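Local atomic coordinates of SOXA (Paracoccus denitrificans, PDB entry 2C1D), a protein that forms the diheme subunit of the SoxAX cytochrome complex, which couples thiosulfate to a carrier cysteine of SoxY in bacterial sulfur oxidation. Residues Q201-P206 with S256-S261; L93-P98 with L143-M148; D67-A72 with K135-L140. All coordinates share one frame; numbering follows the deposited sequence.

In the fold
Interactions 2 and 3 belong to the cytochrome c domain that holds the first heme; interaction 1 lies beside the second heme, whose axial Cys-225 carries the persulfide of catalysis. Interaction 1 links the two halves: its centre is about 9 Å from that of interaction 2 and about 18 Å from that of interaction 3. Backbone joins the first pair, with a probable hydrogen bond of 2.8 Å between Val-257 N and Met-148 O. Pro-206 meanwhile rests on Leu-138 and Ser-139 of interaction 3, and Val-260 on Ser-139. Interactions 2 and 3, with centres about 16 Å apart, are connected along the chain, because residues 143-148 come just after 135-140 on the way out of helix 132-143.

Interaction 1 of 3, residues Q201-P206 with S256-S261; sequences QINGFP and SVEGVS. With HEC (heme c), chain J.
Gly-204 and Ser-261 meet where a type I turn, Ile-202 to Phe-205, brings the wall of the second heme pocket against the loop entering strand 261-263. Ser-261 OG donates to Gly-204 O over 2.9 Å from above the carbonyl plane. Its chi1 of 76° sets OG between its own backbone N and carbonyl carbon, facing the turn, and serine, with its hydroxyl one bond from CB, is short enough to fit there. Ser-261 N adds weak bonds to Gly-204 O and Pro-206 O. At the other end Glu-258 N reaches Asn-203 O over 3.2 Å in a nearly straight bond (171°).

Glycine suits position 204 because a CB there would probably crowd Ser-261 OG and Glu-258 OE1; Glu-258 CB already lies 3.8 Å from Gly-204 CA. That buried carboxylate is answered by Arg-263 and Ser-37. At the positive phi of Gly-259 a CB would collide with the carbonyl oxygen of Glu-258.

On the heme side Ile-202 CG2 packs 3.4 Å from the methyl CMA, and the edge of the Phe-205 ring meets the propionate carbon CAA; Arg-221, the probable substrate-binding residue, touches the same ring. Pro-206 follows a cis peptide, and its O receives a CA-H contact from Val-260 CA at 3.2 Å.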
loop_
_atom_site.group_PDB
_atom_site.type_symbol
_atom_site.label_atom_id
_atom_site.label_comp_id
_atom_site.label_asym_id
_atom_site.label_seq_id
_atom_site.Cartn_x
_atom_site.Cartn_y
_atom_site.Cartn_z
ATOM N N GLN A 201 -2.132 7.642 0.093
ATOM C CA GLN A 201 -2.521 8.517 1.185
ATOM C C GLN A 201 -3.562 7.821 2.068
ATOM O O GLN A 201 -4.291 6.945 1.597
ATOM C CB GLN A 201 -3.057 9.853 0.651
ATOM C CG GLN A 201 -2.131 10.617 -0.365
ATOM C CD GLN A 201 -1.033 11.436 0.294
ATOM O OE1 GLN A 201 -0.760 11.248 1.478
ATOM N NE2 GLN A 201 -0.388 12.356 -0.473
ATOM N N ILE A 202 -3.628 8.241 3.325
ATOM C CA ILE A 202 -4.584 7.711 4.301
ATOM C C ILE A 202 -5.565 8.761 4.812
ATOM O O ILE A 202 -6.282 8.509 5.766
ATOM C CB ILE A 202 -3.884 6.981 5.501
ATOM C CG1 ILE A 202 -3.025 7.914 6.348
ATOM C CG2 ILE A 202 -3.028 5.833 4.998
ATOM C CD1 ILE A 202 -2.513 7.246 7.607
ATOM N N ASN A 203 -5.656 9.909 4.140
ATOM C CA ASN A 203 -6.642 10.922 4.522
ATOM C C ASN A 203 -8.091 10.448 4.370
ATOM O O ASN A 203 -8.997 11.069 4.920
ATOM C CB ASN A 203 -6.465 12.213 3.725
ATOM C CG ASN A 203 -6.911 12.072 2.287
ATOM O OD1 ASN A 203 -7.867 12.754 1.817
ATOM N ND2 ASN A 203 -6.239 11.211 1.566
ATOM N N GLY A 204 -8.296 9.376 3.618
ATOM C CA GLY A 204 -9.611 8.821 3.354
ATOM C C GLY A 204 -10.025 7.656 4.256
ATOM O O GLY A 204 -11.153 7.179 4.156
ATOM N N PHE A 205 -9.132 7.193 5.133
ATOM C CA PHE A 205 -9.434 6.049 6.004
ATOM C C PHE A 205 -10.245 6.500 7.226
ATOM O O PHE A 205 -10.157 7.664 7.626
ATOM C CB PHE A 205 -8.137 5.339 6.437
ATOM C CG PHE A 205 -7.592 4.399 5.388
ATOM C CD1 PHE A 205 -6.903 4.889 4.302
ATOM C CD2 PHE A 205 -7.751 3.036 5.504
ATOM C CE1 PHE A 205 -6.403 4.046 3.324
ATOM C CE2 PHE A 205 -7.266 2.174 4.526
ATOM C CZ PHE A 205 -6.571 2.710 3.419
ATOM N N PRO A 206 -11.051 5.623 7.823
ATOM C CA PRO A 206 -11.312 4.261 7.354
ATOM C C PRO A 206 -12.073 4.200 6.015
ATOM O O PRO A 206 -12.863 5.092 5.687
ATOM C CB PRO A 206 -12.185 3.645 8.488
ATOM C CG PRO A 206 -12.132 4.604 9.631
ATOM C CD PRO A 206 -11.782 5.942 9.062
ATOM N N SER A 256 -8.298 17.169 2.828
ATOM C CA SER A 256 -9.359 16.994 3.795
ATOM C C SER A 256 -9.468 15.551 4.295
ATOM O O SER A 256 -9.249 14.553 3.582
ATOM C CB SER A 256 -10.737 17.399 3.234
ATOM O OG SER A 256 -10.770 18.738 2.759
ATOM N N VAL A 257 -9.882 15.447 5.534
ATOM C CA VAL A 257 -10.407 14.212 6.039
ATOM C C VAL A 257 -11.654 13.885 5.207
ATOM O O VAL A 257 -12.606 14.656 5.198
ATOM C CB VAL A 257 -10.778 14.355 7.518
ATOM C CG1 VAL A 257 -11.443 13.120 8.002
ATOM C CG2 VAL A 257 -9.535 14.609 8.356
ATOM N N GLU A 258 -11.662 12.738 4.540
ATOM C CA GLU A 258 -12.820 12.334 3.732
ATOM C C GLU A 258 -13.978 11.802 4.582
ATOM O O GLU A 258 -15.130 11.821 4.129
ATOM C CB GLU A 258 -12.392 11.344 2.637
ATOM C CG GLU A 258 -11.444 12.029 1.649
ATOM C CD GLU A 258 -10.933 11.176 0.502
ATOM O OE1 GLU A 258 -11.572 10.186 0.088
ATOM O OE2 GLU A 258 -9.866 11.544 -0.043
ATOM N N GLY A 259 -13.681 11.398 5.817
ATOM C CA GLY A 259 -14.640 10.749 6.701
ATOM C C GLY A 259 -14.534 9.259 6.533
ATOM O O GLY A 259 -13.755 8.614 7.212
ATOM N N VAL A 260 -15.323 8.709 5.617
ATOM C CA VAL A 260 -15.175 7.316 5.208
ATOM C C VAL A 260 -15.176 7.258 3.690
ATOM O O VAL A 260 -16.153 7.647 3.041
ATOM C CB VAL A 260 -16.285 6.361 5.777
ATOM C CG1 VAL A 260 -16.019 6.003 7.231
ATOM C CG2 VAL A 260 -17.701 6.933 5.584
ATOM N N SER A 261 -14.060 6.809 3.119
ATOM C CA SER A 261 -13.866 6.875 1.687
ATOM C C SER A 261 -14.291 5.568 1.039
ATOM O O SER A 261 -14.550 4.592 1.730
ATOM C CB SER A 261 -12.411 7.196 1.349
ATOM O OG SER A 261 -11.585 6.078 1.523
HETATM FE FE HEC J . 0.378 0.531 -1.268
HETATM C CHA HEC J . -2.911 1.127 -1.976
HETATM C CHB HEC J . 0.025 2.455 1.591
HETATM C CHC HEC J . 3.579 -0.148 -0.439
HETATM C CHD HEC J . 0.850 -0.920 -4.303
HETATM N NA HEC J . -1.181 1.608 -0.362
HETATM C C1A HEC J . -2.456 1.712 -0.837
HETATM C C2A HEC J . -3.204 2.552 0.059
HETATM C C3A HEC J . -2.370 2.914 1.058
HETATM C C4A HEC J . -1.085 2.330 0.800
HETATM C CMA HEC J . -2.683 3.785 2.273
HETATM C CAA HEC J . -4.691 2.956 -0.097
HETATM C CBA HEC J . -4.761 4.374 -0.689
HETATM C CGA HEC J . -6.202 4.858 -0.797
HETATM O O1A HEC J . -6.399 6.002 -1.268
HETATM O O2A HEC J . -7.163 4.099 -0.438
HETATM N NB HEC J . 1.549 1.043 0.249
HETATM C C1B HEC J . 1.220 1.799 1.364
HETATM C C2B HEC J . 2.311 1.745 2.287
HETATM C C3B HEC J . 3.295 1.047 1.730
HETATM C C4B HEC J . 2.823 0.569 0.460
HETATM C CMB HEC J . 2.346 2.484 3.626
HETATM C CAB HEC J . 4.668 0.735 2.363
HETATM C CBB HEC J . 4.524 0.035 3.530
HETATM N NC HEC J . 1.949 -0.371 -2.218
HETATM C C1C HEC J . 3.197 -0.523 -1.701
HETATM C C2C HEC J . 4.018 -1.245 -2.653
HETATM C C3C HEC J . 3.262 -1.463 -3.747
HETATM C C4C HEC J . 1.949 -0.896 -3.464
HETATM C CMC HEC J . 5.491 -1.606 -2.358
HETATM C CAC HEC J . 3.553 -2.154 -5.123
HETATM C CBC HEC J . 4.255 -3.286 -5.275
HETATM N ND HEC J . -0.809 0.158 -2.840
HETATM C C1D HEC J . -0.403 -0.474 -4.019
HETATM C C2D HEC J . -1.533 -0.603 -4.918
HETATM C C3D HEC J . -2.695 0.021 -4.183
HETATM C C4D HEC J . -2.157 0.465 -2.917
HETATM C CMD HEC J . -1.573 -1.236 -6.320
HETATM C CAD HEC J . -4.145 0.206 -4.691
HETATM C CBD HEC J . -4.156 1.400 -5.664
HETATM C CGD HEC J . -3.951 2.730 -4.966
HETATM O O1D HEC J . -2.814 3.234 -4.838
HETATM O O2D HEC J . -4.924 3.342 -4.518
#

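Interaction 2 of 3, residues L93-P98 with L143-M148; sequences LRAVMP and LQSRGM
Two overlapping beta turns carry the chain out of helix 132-143, and Ser-145, one of the two residues they share, presses its side chain against the backbone of Arg-94 and Ala-95 beside the first heme. The hydroxyl of Ser-145 is the centre of the contact. Its OG accepts a weak hydrogen bond from Ala-95 N, 3.4 Å long, and donates to a water at 2.8 Å. The same water accepts from Arg-94 N at 3.0 Å, which closes a small bridge between the segments. With chi1 at -69°, OG stands beside the backbone N of its own residue and points toward the backbone N-H groups of Arg-94 and Ala-95. A serine suits this place because it can give one hydrogen bond and receive another while staying small enough to lie against main chain.

Beside the hydroxyl the packing is apolar and light: Ala-95 CB meets Met-148 CB at 4.1 Å, and Arg-94 CB touches both side-chain atoms of Ser-145. Within this cytochrome c domain the 93-98 loop also serves the heme directly, for Leu-93 turns from Ser-145 and touches the cofactor. Arg-94 likewise leaves the contact beyond CB; CG lies opposite the backbone N (chi1 163°) and the chain bends at chi2 (80°), sending the guanidinium to the carbonyl oxygen of Phe-205.

The first turn, type I, runs from Leu-143 to Arg-146; the second, type II, runs from Ser-145 to Met-148 and is closed by Met-148 N bonding Ser-145 O. Gly-147 occupies the third position of that second turn, where positive phi favours glycine, and the turn brings Met-148 CB up to the methyl of Ala-95.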
loop_
_atom_site.group_PDB
_atom_site.type_symbol
_atom_site.label_atom_id
_atom_site.label_comp_id
_atom_site.label_asym_id
_atom_site.label_seq_id
_atom_site.Cartn_x
_atom_site.Cartn_y
_atom_site.Cartn_z
ATOM N N LEU A 93 -10.768 15.514 16.031
ATOM C CA LEU A 93 -9.741 14.560 16.489
ATOM C C LEU A 93 -9.085 13.796 15.344
ATOM O O LEU A 93 -7.837 13.763 15.222
ATOM C CB LEU A 93 -10.330 13.570 17.503
ATOM C CG LEU A 93 -9.360 12.587 18.152
ATOM C CD1 LEU A 93 -8.231 13.308 18.919
ATOM C CD2 LEU A 93 -10.083 11.631 19.071
ATOM N N ARG A 94 -9.920 13.201 14.491
ATOM C CA ARG A 94 -9.427 12.451 13.343
ATOM C C ARG A 94 -8.470 13.269 12.457
ATOM O O ARG A 94 -7.480 12.726 11.954
ATOM C CB ARG A 94 -10.601 11.933 12.516
ATOM C CG ARG A 94 -10.261 11.475 11.083
ATOM C CD ARG A 94 -9.676 10.133 11.061
ATOM N NE ARG A 94 -9.322 9.714 9.704
ATOM C CZ ARG A 94 -8.232 10.073 9.053
ATOM N NH1 ARG A 94 -7.360 10.921 9.595
ATOM N NH2 ARG A 94 -7.994 9.580 7.848
ATOM N N ALA A 95 -8.754 14.551 12.282
ATOM C CA ALA A 95 -7.887 15.434 11.441
ATOM C C ALA A 95 -6.437 15.557 11.902
ATOM O O ALA A 95 -5.553 15.789 11.068
ATOM C CB ALA A 95 -8.469 16.784 11.317
ATOM N N VAL A 96 -6.203 15.438 13.206
ATOM C CA VAL A 96 -4.885 15.648 13.810
ATOM C C VAL A 96 -4.220 14.338 14.291
ATOM O O VAL A 96 -3.198 14.374 14.993
ATOM C CB VAL A 96 -4.933 16.724 14.979
ATOM C CG1 VAL A 96 -5.368 18.050 14.431
ATOM C CG2 VAL A 96 -5.857 16.318 16.163
ATOM N N MET A 97 -4.788 13.200 13.884
ATOM C CA MET A 97 -4.318 11.870 14.320
ATOM C C MET A 97 -3.488 11.194 13.219
ATOM O O MET A 97 -3.717 11.441 12.034
ATOM C CB MET A 97 -5.518 11.022 14.699
ATOM C CG MET A 97 -6.100 11.412 16.063
ATOM S SD MET A 97 -5.014 11.006 17.492
ATOM C CE MET A 97 -5.170 9.281 17.472
ATOM N N PRO A 98 -2.497 10.366 13.564
ATOM C CA PRO A 98 -1.985 10.131 14.929
ATOM C C PRO A 98 -1.238 11.289 15.596
ATOM O O PRO A 98 -0.682 12.138 14.913
ATOM C CB PRO A 98 -0.959 8.990 14.735
ATOM C CG PRO A 98 -1.179 8.475 13.387
ATOM C CD PRO A 98 -1.832 9.526 12.559
ATOM N N LEU A 143 -15.769 10.489 10.853
ATOM C CA LEU A 143 -16.800 11.373 10.294
ATOM C C LEU A 143 -16.925 12.726 11.007
ATOM O O LEU A 143 -17.382 13.695 10.426
ATOM C CB LEU A 143 -18.171 10.685 10.328
ATOM C CG LEU A 143 -19.304 11.344 9.501
ATOM C CD1 LEU A 143 -18.960 11.632 8.059
ATOM C CD2 LEU A 143 -20.565 10.505 9.509
ATOM N N GLN A 144 -16.529 12.783 12.274
ATOM C CA GLN A 144 -16.627 14.003 13.071
ATOM C C GLN A 144 -15.556 15.043 12.684
ATOM O O GLN A 144 -15.570 16.168 13.175
ATOM C CB GLN A 144 -16.575 13.659 14.561
ATOM C CG GLN A 144 -17.506 12.476 15.006
ATOM C CD GLN A 144 -18.943 12.588 14.516
ATOM O OE1 GLN A 144 -19.522 11.620 13.989
ATOM N NE2 GLN A 144 -19.523 13.734 14.702
ATOM N N SER A 145 -14.659 14.680 11.780
ATOM C CA SER A 145 -13.703 15.622 11.222
ATOM C C SER A 145 -13.830 15.760 9.701
ATOM O O SER A 145 -12.991 16.377 9.047
ATOM C CB SER A 145 -12.286 15.169 11.568
ATOM O OG SER A 145 -12.022 15.291 12.942
ATOM N N ARG A 146 -14.865 15.191 9.109
ATOM C CA ARG A 146 -14.986 15.263 7.638
ATOM C C ARG A 146 -14.994 16.705 7.127
ATOM O O ARG A 146 -15.684 17.594 7.681
ATOM C CB ARG A 146 -16.212 14.482 7.152
ATOM C CG ARG A 146 -16.470 14.552 5.650
ATOM C CD ARG A 146 -17.452 13.543 5.156
ATOM N NE ARG A 146 -18.816 13.828 5.606
ATOM C CZ ARG A 146 -19.881 13.092 5.255
ATOM N NH1 ARG A 146 -19.731 12.036 4.474
ATOM N NH2 ARG A 146 -21.104 13.418 5.687
ATOM N N GLY A 147 -14.194 16.947 6.087
ATOM C CA GLY A 147 -14.018 18.279 5.543
ATOM C C GLY A 147 -12.937 19.132 6.177
ATOM O O GLY A 147 -12.523 20.160 5.600
ATOM N N MET A 148 -12.485 18.742 7.372
ATOM C CA MET A 148 -11.388 19.424 8.012
ATOM C C MET A 148 -10.085 19.018 7.372
ATOM O O MET A 148 -9.924 17.872 6.912
ATOM C CB MET A 148 -11.367 19.113 9.496
ATOM C CG MET A 148 -12.612 19.643 10.214
ATOM S SD MET A 148 -12.556 19.189 11.939
ATOM C CE MET A 148 -14.103 19.667 12.492
HETATM O O HOH W 1 -12.870 13.255 14.642
#

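Interaction 3 of 3, residues D67-A72 with K135-L140; sequences DKWNAA and KDMLSL
The indole of Trp-69 has the sulfur of Met-137 at its edge, close to the ring plane, while Leu-140 CD2 comes up obliquely and packs 3.6 Å from Trp-69 CB. SD lies 3.9 Å from Trp-69 CE3, a Met-aromatic contact. Helices 59-70 and 132-143 probably correspond to the N- and C-terminal helices that pack together in the cytochrome c fold. Trp-69 is large enough to span from this interface to the heme-binding helix 80-84, touching Cys-80, and its NE1 bonds to Gln-85 O. Met-137 suits the junction because its flexible chain, bent at chi2 (58°) and chi3 (71°), and its polarisable sulfur can meet both the tryptophan and the heme.

Alongside the apolar contact, the extended chain of Lys-68 crosses toward Asp-136 and places NZ 2.9 Å from OD2 in a salt bridge, although the position of OD2 is somewhat uncertain. NZ also bonds to Asn-133 OD1, and Arg-64 pairs with the same carboxylate oxygen. A leucine in place of Lys-68 would probably leave Asp-136 with less compensating positive charge and Asn-133 OD1 without this donor. Near the base of the lysine side chain, Met-137 CE sits 4.0 Å from Lys-68 CB and 3.8 Å from Trp-69 N.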
loop_
_atom_site.group_PDB
_atom_site.type_symbol
_atom_site.label_atom_id
_atom_site.label_comp_id
_atom_site.label_asym_id
_atom_site.label_seq_id
_atom_site.Cartn_x
_atom_site.Cartn_y
_atom_site.Cartn_z
ATOM N N ASP A 67 -24.661 3.099 16.821
ATOM C CA ASP A 67 -25.368 2.179 17.715
ATOM C C ASP A 67 -24.456 1.693 18.817
ATOM O O ASP A 67 -24.848 1.671 19.978
ATOM C CB ASP A 67 -25.992 1.002 16.945
ATOM C CG ASP A 67 -27.114 1.450 16.008
ATOM O OD1 ASP A 67 -27.674 2.549 16.205
ATOM O OD2 ASP A 67 -27.493 0.792 15.028
ATOM N N LYS A 68 -23.226 1.359 18.482
ATOM C CA LYS A 68 -22.289 0.863 19.474
ATOM C C LYS A 68 -21.850 1.986 20.432
ATOM O O LYS A 68 -21.613 1.735 21.607
ATOM C CB LYS A 68 -21.085 0.186 18.806
ATOM C CG LYS A 68 -21.471 -1.085 18.016
ATOM C CD LYS A 68 -20.387 -1.618 17.074
ATOM C CE LYS A 68 -20.749 -3.048 16.598
ATOM N NZ LYS A 68 -19.728 -3.663 15.685
ATOM N N TRP A 69 -21.785 3.215 19.942
ATOM C CA TRP A 69 -21.449 4.387 20.774
ATOM C C TRP A 69 -22.518 4.598 21.853
ATOM O O TRP A 69 -22.204 4.946 22.991
ATOM C CB TRP A 69 -21.325 5.624 19.886
ATOM C CG TRP A 69 -21.193 6.954 20.579
ATOM C CD1 TRP A 69 -22.218 7.769 21.009
ATOM C CD2 TRP A 69 -19.984 7.668 20.833
ATOM N NE1 TRP A 69 -21.712 8.921 21.569
ATOM C CE2 TRP A 69 -20.343 8.893 21.474
ATOM C CE3 TRP A 69 -18.622 7.381 20.633
ATOM C CZ2 TRP A 69 -19.399 9.817 21.903
ATOM C CZ3 TRP A 69 -17.673 8.312 21.053
ATOM C CH2 TRP A 69 -18.068 9.527 21.667
ATOM N N ASN A 70 -23.774 4.359 21.476
ATOM C CA ASN A 70 -24.917 4.507 22.375
ATOM C C ASN A 70 -25.252 3.264 23.197
ATOM O O ASN A 70 -26.089 3.337 24.097
ATOM C CB ASN A 70 -26.162 4.955 21.592
ATOM C CG ASN A 70 -26.047 6.373 21.093
ATOM O OD1 ASN A 70 -25.636 7.278 21.838
ATOM N ND2 ASN A 70 -26.393 6.586 19.832
ATOM N N ALA A 71 -24.610 2.133 22.922
ATOM C CA ALA A 71 -24.963 0.886 23.598
ATOM C C ALA A 71 -24.310 0.756 24.975
ATOM O O ALA A 71 -23.123 1.020 25.161
ATOM C CB ALA A 71 -24.604 -0.315 22.731
ATOM N N ALA A 72 -25.111 0.318 25.934
ATOM C CA ALA A 72 -24.631 0.053 27.284
ATOM C C ALA A 72 -23.861 -1.257 27.306
ATOM O O ALA A 72 -24.329 -2.243 27.879
ATOM C CB ALA A 72 -25.820 0.002 28.260
ATOM N N LYS A 135 -13.497 -1.011 13.780
ATOM C CA LYS A 135 -13.626 -0.357 12.465
ATOM C C LYS A 135 -14.876 0.536 12.404
ATOM O O LYS A 135 -14.830 1.652 11.899
ATOM C CB LYS A 135 -13.634 -1.401 11.346
ATOM C CG LYS A 135 -12.359 -2.229 11.340
ATOM C CD LYS A 135 -12.197 -3.119 10.098
ATOM C CE LYS A 135 -13.365 -4.075 9.855
ATOM N NZ LYS A 135 -12.961 -5.086 8.792
ATOM N N ASP A 136 -15.986 0.076 12.974
ATOM C CA ASP A 136 -17.179 0.905 13.017
ATOM C C ASP A 136 -16.947 2.147 13.879
ATOM O O ASP A 136 -17.414 3.235 13.536
ATOM C CB ASP A 136 -18.402 0.187 13.595
ATOM C CG ASP A 136 -18.798 -1.081 12.837
ATOM O OD1 ASP A 136 -18.387 -1.338 11.670
ATOM O OD2 ASP A 136 -19.503 -1.931 13.428
ATOM N N MET A 137 -16.293 1.976 15.027
ATOM C CA MET A 137 -16.083 3.109 15.921
ATOM C C MET A 137 -15.156 4.142 15.274
ATOM O O MET A 137 -15.432 5.333 15.325
ATOM C CB MET A 137 -15.545 2.674 17.279
ATOM C CG MET A 137 -15.725 3.755 18.363
ATOM S SD MET A 137 -17.428 4.261 18.617
ATOM C CE MET A 137 -18.059 2.743 19.413
ATOM N N LEU A 138 -14.074 3.682 14.640
ATOM C CA LEU A 138 -13.173 4.606 13.926
ATOM C C LEU A 138 -13.897 5.319 12.806
ATOM O O LEU A 138 -13.615 6.475 12.526
ATOM C CB LEU A 138 -11.993 3.884 13.305
ATOM C CG LEU A 138 -10.968 3.169 14.176
ATOM C CD1 LEU A 138 -9.604 3.144 13.521
ATOM C CD2 LEU A 138 -10.882 3.704 15.575
ATOM N N SER A 139 -14.813 4.619 12.156
ATOM C CA SER A 139 -15.618 5.204 11.075
ATOM C C SER A 139 -16.441 6.366 11.603
ATOM O O SER A 139 -16.395 7.476 11.055
ATOM C CB SER A 139 -16.522 4.122 10.444
ATOM O OG SER A 139 -15.729 3.158 9.744
ATOM N N LEU A 140 -17.164 6.113 12.695
ATOM C CA LEU A 140 -17.960 7.149 13.372
ATOM C C LEU A 140 -17.118 8.340 13.803
ATOM O O LEU A 140 -17.468 9.496 13.536
ATOM C CB LEU A 140 -18.685 6.570 14.596
ATOM C CG LEU A 140 -19.539 7.533 15.425
ATOM C CD1 LEU A 140 -20.727 8.059 14.617
ATOM C CD2 LEU A 140 -19.991 6.868 16.744
#